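Local coordinates for protein SAM-dependent O-methyltransferase (Thermotoga maritima, PDB 1O54) that probably methylates N1 of adenosine 58 in tRNA, taking the methyl group from S-adenosyl-L-methionine and working as a homotetramer, at residues R115-G120 against D183-D188; F141-R146 against F177-V182. All blocks are in the same frame, centred on the assembly; numbering follows the deposited sequence.

Contact 1: residues R115-G120 against D183-D188; sequences RIIDTG and DALFLD
Ile117 and Leu185 lie adjacent on one face of the Rossmann-like sheet of a class I methyltransferase, on the parallel strands 115-119 and 184-187. Four backbone bonds join the pair: Ile117 N to Ala184 O, Phe186 N to Ile117 O at 2.9 Å, Thr119 N to Phe186 O, and Asp188 N to Thr119 O at 2.7 Å. Past the strand end, Gly120 N, after a cis peptide bond, reaches Asp188 O from above the carbonyl plane.

At the other end Asp183 closes the pairing twice. Its N binds Arg115 O, while its carboxylate, turned beside its own N (chi1 -64°), takes Arg115 N on the anti side of OD2 at 2.9 Å. OD1 pairs with Lys204 and with Lys15 of the second subunit. With an alanine here, Arg115 N would probably lose its acceptor and the two lysines the carboxylate they share.

Side chains meet on both faces. Ile117 CG2 lies 3.7 Å from Leu185 CD1; Thr119 and Leu187 lie side by side beyond them, and Ile117, Leu185 and Leu187 pack on helix 196-202. Toward helix 125-134, Ile116 CD1 touches Ala184 CB. There, the Asp118 carboxylate is nearly coplanar with the Phe186 ring (26°), OD2 at its edge, 3.5 Å from CD2.

Contact 2: residues F141-R146 against F177-V182; sequences FAYEKR and FDEKDV
Tyr143 and Phe177 meet in a T-shaped (edge-to-face) stack where strand 139-143 of the Rossmann-like sheet packs against the loop leading into strand 182-187. The planes stand at 83°, and the Phe177 edge is directed at the middle of the Tyr143 face, with CD2 3.7 Å from Tyr143 CE1. Behind it, Phe177 leans on Ile117 and on helix 196-202.

The side chains of Glu179 and Tyr143 approach each other from opposite directions. Glu179 OE1 lies at the edge of the phenol ring, near its plane, and accepts the hydroxyl proton over a very short 2.5 Å from Tyr143 OH. The same OH accepts a nearly straight bond from Asp178 N, 3.0 Å away. With one bond given and one received across the contact, the phenol ties together two successive loop residues. Lys169 forms a salt bridge with Glu179 OE2 and another with Asp178 OD2, whose other partner is Arg171; the lysine charge is likely to stabilise Glu179 as a carboxylate.

The Glu179 chain bends at chi2 (74°), which lays its aliphatic part and carboxylate over Phe141. The carboxylate stacks at 21° to the ring, and CG makes a CH-pi contact 3.9 Å from the Phe141 centroid, almost on the ring normal. Off the centre, Glu179 OE2 comes within 3.5 Å of Phe141 CD1.

Contact 2 is nested inside the chain loop closed by contact 1, and their centres are about 7 Å apart. Strand 115-119 joins them, pairing with 184-187 along one edge and with 139-143 along the other: Ile116 O lies 2.7 Å from Phe141 N, and Thr119 OG1 lies 2.8 Å from Tyr143 O, both probable hydrogen bonds. At the far end, Arg115 NH1 bonds to Lys180 O in the loop of contact 2. The strand ends carry residues predicted to bind S-adenosyl-L-methionine, Asp188 in contact 1 and Glu144 in contact 2. Glu144 OE1 lies 3.9 Å from the CA of Gly120, the first glycine of a probable Rossmann-type glycine-rich turn.

Contact 1: residues R115-G120 against D183-D188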
loop_
_atom_site.group_PDB
_atom_site.type_symbol
_atom_site.label_atom_id
_atom_site.label_comp_id
_atom_site.label_asym_id
_atom_site.label_seq_id
_atom_site.Cartn_x
_atom_site.Cartn_y
_atom_site.Cartn_z
ATOM N N ARG A 115 -23.533 -7.437 -24.396
ATOM C CA ARG A 115 -24.655 -6.678 -23.861
ATOM C C ARG A 115 -24.398 -6.522 -22.350
ATOM O O ARG A 115 -24.240 -7.526 -21.623
ATOM C CB ARG A 115 -25.970 -7.423 -24.104
ATOM C CG ARG A 115 -26.338 -7.457 -25.599
ATOM C CD ARG A 115 -27.370 -8.534 -25.990
ATOM N NE ARG A 115 -28.667 -8.269 -25.367
ATOM C CZ ARG A 115 -29.191 -8.952 -24.335
ATOM N NH1 ARG A 115 -28.540 -9.953 -23.769
ATOM N NH2 ARG A 115 -30.394 -8.645 -23.896
ATOM N N ILE A 116 -24.386 -5.275 -21.898
ATOM C CA ILE A 116 -23.954 -4.926 -20.555
ATOM C C ILE A 116 -25.020 -4.022 -19.916
ATOM O O ILE A 116 -25.492 -3.090 -20.575
ATOM C CB ILE A 116 -22.652 -4.104 -20.625
ATOM C CG1 ILE A 116 -21.536 -4.866 -21.345
ATOM C CG2 ILE A 116 -22.242 -3.661 -19.210
ATOM C CD1 ILE A 116 -21.095 -6.088 -20.677
ATOM N N ILE A 117 -25.369 -4.271 -18.662
ATOM C CA ILE A 117 -26.239 -3.360 -17.901
ATOM C C ILE A 117 -25.327 -2.511 -17.012
ATOM O O ILE A 117 -24.433 -3.036 -16.352
ATOM C CB ILE A 117 -27.287 -4.133 -17.087
ATOM C CG1 ILE A 117 -28.366 -4.698 -18.039
ATOM C CG2 ILE A 117 -27.923 -3.291 -16.000
ATOM C CD1 ILE A 117 -29.275 -5.694 -17.401
ATOM N N ASP A 118 -25.609 -1.220 -16.957
ATOM C CA ASP A 118 -24.896 -0.274 -16.095
ATOM C C ASP A 118 -25.941 0.524 -15.331
ATOM O O ASP A 118 -26.840 1.107 -15.919
ATOM C CB ASP A 118 -24.089 0.657 -16.989
ATOM C CG ASP A 118 -23.318 1.707 -16.220
ATOM O OD1 ASP A 118 -23.312 2.901 -16.653
ATOM O OD2 ASP A 118 -22.715 1.443 -15.161
ATOM N N THR A 119 -25.855 0.554 -14.008
ATOM C CA THR A 119 -26.782 1.380 -13.244
ATOM C C THR A 119 -26.238 1.673 -11.844
ATOM O O THR A 119 -25.661 0.782 -11.268
ATOM C CB THR A 119 -28.137 0.675 -13.148
ATOM O OG1 THR A 119 -29.138 1.578 -12.623
ATOM C CG2 THR A 119 -28.143 -0.538 -12.222
ATOM N N GLY A 120 -26.402 2.878 -11.298
ATOM C CA GLY A 120 -26.788 4.085 -11.986
ATOM C C GLY A 120 -25.688 4.533 -12.912
ATOM O O GLY A 120 -24.693 3.835 -13.088
ATOM N N ASP A 183 -24.345 -10.144 -20.675
ATOM C CA ASP A 183 -23.022 -10.726 -20.471
ATOM C C ASP A 183 -22.409 -10.336 -19.129
ATOM O O ASP A 183 -21.714 -11.138 -18.495
ATOM C CB ASP A 183 -22.129 -10.309 -21.600
ATOM C CG ASP A 183 -22.609 -10.861 -22.914
ATOM O OD1 ASP A 183 -22.346 -12.057 -23.155
ATOM O OD2 ASP A 183 -23.287 -10.195 -23.720
ATOM N N ALA A 184 -22.651 -9.091 -18.724
ATOM C CA ALA A 184 -22.097 -8.558 -17.476
ATOM C C ALA A 184 -22.958 -7.393 -17.006
ATOM O O ALA A 184 -23.718 -6.812 -17.795
ATOM C CB ALA A 184 -20.686 -8.108 -17.653
ATOM N N LEU A 185 -22.801 -7.043 -15.737
ATOM C CA LEU A 185 -23.601 -6.028 -15.115
ATOM C C LEU A 185 -22.755 -5.308 -14.096
ATOM O O LEU A 185 -22.098 -5.925 -13.265
ATOM C CB LEU A 185 -24.835 -6.654 -14.463
ATOM C CG LEU A 185 -25.900 -5.693 -13.917
ATOM C CD1 LEU A 185 -27.250 -6.338 -13.961
ATOM C CD2 LEU A 185 -25.531 -5.219 -12.517
ATOM N N PHE A 186 -22.787 -3.987 -14.160
ATOM C CA PHE A 186 -22.116 -3.139 -13.159
ATOM C C PHE A 186 -23.171 -2.337 -12.404
ATOM O O PHE A 186 -24.029 -1.654 -13.005
ATOM C CB PHE A 186 -21.155 -2.156 -13.808
ATOM C CG PHE A 186 -20.448 -1.302 -12.812
ATOM C CD1 PHE A 186 -19.494 -1.877 -11.952
ATOM C CD2 PHE A 186 -20.744 0.038 -12.676
ATOM C CE1 PHE A 186 -18.841 -1.091 -10.990
ATOM C CE2 PHE A 186 -20.088 0.829 -11.730
ATOM C CZ PHE A 186 -19.153 0.254 -10.873
ATOM N N LEU A 187 -23.057 -2.376 -11.079
ATOM C CA LEU A 187 -24.034 -1.793 -10.193
ATOM C C LEU A 187 -23.329 -0.751 -9.326
ATOM O O LEU A 187 -22.333 -1.065 -8.667
ATOM C CB LEU A 187 -24.615 -2.859 -9.297
ATOM C CG LEU A 187 -25.663 -2.406 -8.269
ATOM C CD1 LEU A 187 -26.921 -1.881 -8.909
ATOM C CD2 LEU A 187 -25.972 -3.600 -7.357
ATOM N N ASP A 188 -23.855 0.482 -9.323
ATOM C CA ASP A 188 -23.293 1.515 -8.499
ATOM C C ASP A 188 -24.470 2.357 -8.005
ATOM O O ASP A 188 -24.973 3.234 -8.724
ATOM C CB ASP A 188 -22.333 2.357 -9.286
ATOM C CG ASP A 188 -21.592 3.381 -8.439
ATOM O OD1 ASP A 188 -21.868 3.528 -7.245
ATOM O OD2 ASP A 188 -20.716 4.110 -8.949
HETATM O O HOH W 1 -25.979 -11.157 -24.134
#

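Contact 2: residues F141-R146 against F177-V182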
loop_
_atom_site.group_PDB
_atom_site.type_symbol
_atom_site.label_atom_id
_atom_site.label_comp_id
_atom_site.label_asym_id
_atom_site.label_seq_id
_atom_site.Cartn_x
_atom_site.Cartn_y
_atom_site.Cartn_z
ATOM N N PHE A 141 -26.815 -0.970 -21.689
ATOM C CA PHE A 141 -28.164 -0.542 -21.253
ATOM C C PHE A 141 -27.950 0.147 -19.918
ATOM O O PHE A 141 -27.658 -0.491 -18.890
ATOM C CB PHE A 141 -29.088 -1.751 -21.152
ATOM C CG PHE A 141 -29.161 -2.531 -22.425
ATOM C CD1 PHE A 141 -29.983 -2.123 -23.448
ATOM C CD2 PHE A 141 -28.362 -3.657 -22.611
ATOM C CE1 PHE A 141 -30.050 -2.829 -24.633
ATOM C CE2 PHE A 141 -28.402 -4.349 -23.799
ATOM C CZ PHE A 141 -29.218 -3.943 -24.814
ATOM N N ALA A 142 -28.049 1.462 -19.965
ATOM C CA ALA A 142 -27.700 2.314 -18.834
ATOM C C ALA A 142 -28.939 2.871 -18.160
ATOM O O ALA A 142 -29.609 3.768 -18.703
ATOM C CB ALA A 142 -26.776 3.440 -19.322
ATOM N N TYR A 143 -29.244 2.336 -16.981
ATOM C CA TYR A 143 -30.443 2.716 -16.270
ATOM C C TYR A 143 -30.127 3.855 -15.307
ATOM O O TYR A 143 -29.271 3.721 -14.429
ATOM C CB TYR A 143 -30.990 1.530 -15.515
ATOM C CG TYR A 143 -31.638 0.481 -16.377
ATOM C CD1 TYR A 143 -30.894 -0.363 -17.174
ATOM C CD2 TYR A 143 -33.017 0.276 -16.322
ATOM C CE1 TYR A 143 -31.517 -1.357 -17.945
ATOM C CE2 TYR A 143 -33.641 -0.693 -17.087
ATOM C CZ TYR A 143 -32.892 -1.499 -17.894
ATOM O OH TYR A 143 -33.524 -2.468 -18.646
ATOM N N GLU A 144 -30.820 4.959 -15.481
ATOM C CA GLU A 144 -30.634 6.133 -14.649
ATOM C C GLU A 144 -31.935 6.844 -14.495
ATOM O O GLU A 144 -32.330 7.583 -15.384
ATOM C CB GLU A 144 -29.631 7.067 -15.275
ATOM C CG GLU A 144 -29.385 8.348 -14.506
ATOM C CD GLU A 144 -28.933 8.087 -13.103
ATOM O OE1 GLU A 144 -27.721 7.787 -12.897
ATOM O OE2 GLU A 144 -29.800 8.148 -12.201
ATOM N N LYS A 145 -32.572 6.615 -13.366
ATOM C CA LYS A 145 -33.872 7.223 -13.056
ATOM C C LYS A 145 -33.787 8.733 -12.784
ATOM O O LYS A 145 -34.803 9.426 -12.825
ATOM C CB LYS A 145 -34.498 6.519 -11.839
ATOM C CG LYS A 145 -33.692 6.658 -10.545
ATOM C CD LYS A 145 -34.359 5.930 -9.384
ATOM C CE LYS A 145 -33.427 5.860 -8.193
ATOM N NZ LYS A 145 -34.088 5.256 -6.987
ATOM N N ARG A 146 -32.599 9.240 -12.472
ATOM C CA ARG A 146 -32.420 10.681 -12.238
ATOM C C ARG A 146 -32.261 11.412 -13.564
ATOM O O ARG A 146 -31.220 11.346 -14.194
ATOM C CB ARG A 146 -31.225 10.948 -11.331
ATOM C CG ARG A 146 -31.306 10.304 -9.962
ATOM C CD ARG A 146 -29.972 10.331 -9.226
ATOM N NE ARG A 146 -28.950 9.548 -9.941
ATOM C CZ ARG A 146 -27.650 9.592 -9.670
ATOM N NH1 ARG A 146 -27.186 10.346 -8.681
ATOM N NH2 ARG A 146 -26.808 8.846 -10.370
ATOM N N PHE A 177 -34.770 -5.321 -14.542
ATOM C CA PHE A 177 -34.282 -4.928 -15.840
ATOM C C PHE A 177 -35.095 -5.576 -16.954
ATOM O O PHE A 177 -35.641 -6.686 -16.781
ATOM C CB PHE A 177 -32.804 -5.311 -15.950
ATOM C CG PHE A 177 -31.967 -4.731 -14.851
ATOM C CD1 PHE A 177 -31.587 -5.493 -13.772
ATOM C CD2 PHE A 177 -31.590 -3.395 -14.883
ATOM C CE1 PHE A 177 -30.831 -4.948 -12.743
ATOM C CE2 PHE A 177 -30.870 -2.842 -13.839
ATOM C CZ PHE A 177 -30.470 -3.621 -12.780
ATOM N N ASP A 178 -35.187 -4.905 -18.097
ATOM C CA ASP A 178 -35.909 -5.457 -19.227
ATOM C C ASP A 178 -35.143 -6.578 -19.930
ATOM O O ASP A 178 -35.766 -7.450 -20.571
ATOM C CB ASP A 178 -36.180 -4.383 -20.273
ATOM C CG ASP A 178 -37.061 -3.277 -19.764
ATOM O OD1 ASP A 178 -37.879 -3.509 -18.838
ATOM O OD2 ASP A 178 -37.020 -2.130 -20.260
ATOM N N GLU A 179 -33.821 -6.517 -19.849
ATOM C CA GLU A 179 -32.947 -7.389 -20.612
ATOM C C GLU A 179 -32.687 -8.667 -19.822
ATOM O O GLU A 179 -32.555 -8.639 -18.584
ATOM C CB GLU A 179 -31.617 -6.720 -20.903
ATOM C CG GLU A 179 -31.704 -5.445 -21.714
ATOM C CD GLU A 179 -32.229 -4.246 -20.923
ATOM O OE1 GLU A 179 -32.114 -4.209 -19.673
ATOM O OE2 GLU A 179 -32.729 -3.318 -21.579
ATOM N N LYS A 180 -32.581 -9.778 -20.558
ATOM C CA LYS A 180 -32.146 -11.041 -20.015
ATOM C C LYS A 180 -30.896 -11.512 -20.728
ATOM O O LYS A 180 -30.562 -11.076 -21.837
ATOM C CB LYS A 180 -33.230 -12.115 -20.191
ATOM C CG LYS A 180 -34.516 -11.826 -19.470
ATOM C CD LYS A 180 -34.359 -11.933 -17.971
ATOM C CE LYS A 180 -35.734 -12.036 -17.275
ATOM N NZ LYS A 180 -35.906 -11.119 -16.103
ATOM N N ASP A 181 -30.220 -12.422 -20.060
ATOM C CA ASP A 181 -29.051 -13.054 -20.568
ATOM C C ASP A 181 -27.945 -12.072 -20.932
ATOM O O ASP A 181 -27.183 -12.328 -21.861
ATOM C CB ASP A 181 -29.416 -13.925 -21.752
ATOM C CG ASP A 181 -30.242 -15.124 -21.336
ATOM O OD1 ASP A 181 -31.228 -15.388 -22.011
ATOM O OD2 ASP A 181 -29.935 -15.816 -20.348
ATOM N N VAL A 182 -27.830 -10.978 -20.172
ATOM C CA VAL A 182 -26.757 -10.020 -20.449
ATOM C C VAL A 182 -25.404 -10.612 -20.030
ATOM O O VAL A 182 -25.329 -11.502 -19.154
ATOM C CB VAL A 182 -26.999 -8.609 -19.849
ATOM C CG1 VAL A 182 -28.338 -8.063 -20.275
ATOM C CG2 VAL A 182 -26.819 -8.607 -18.327
#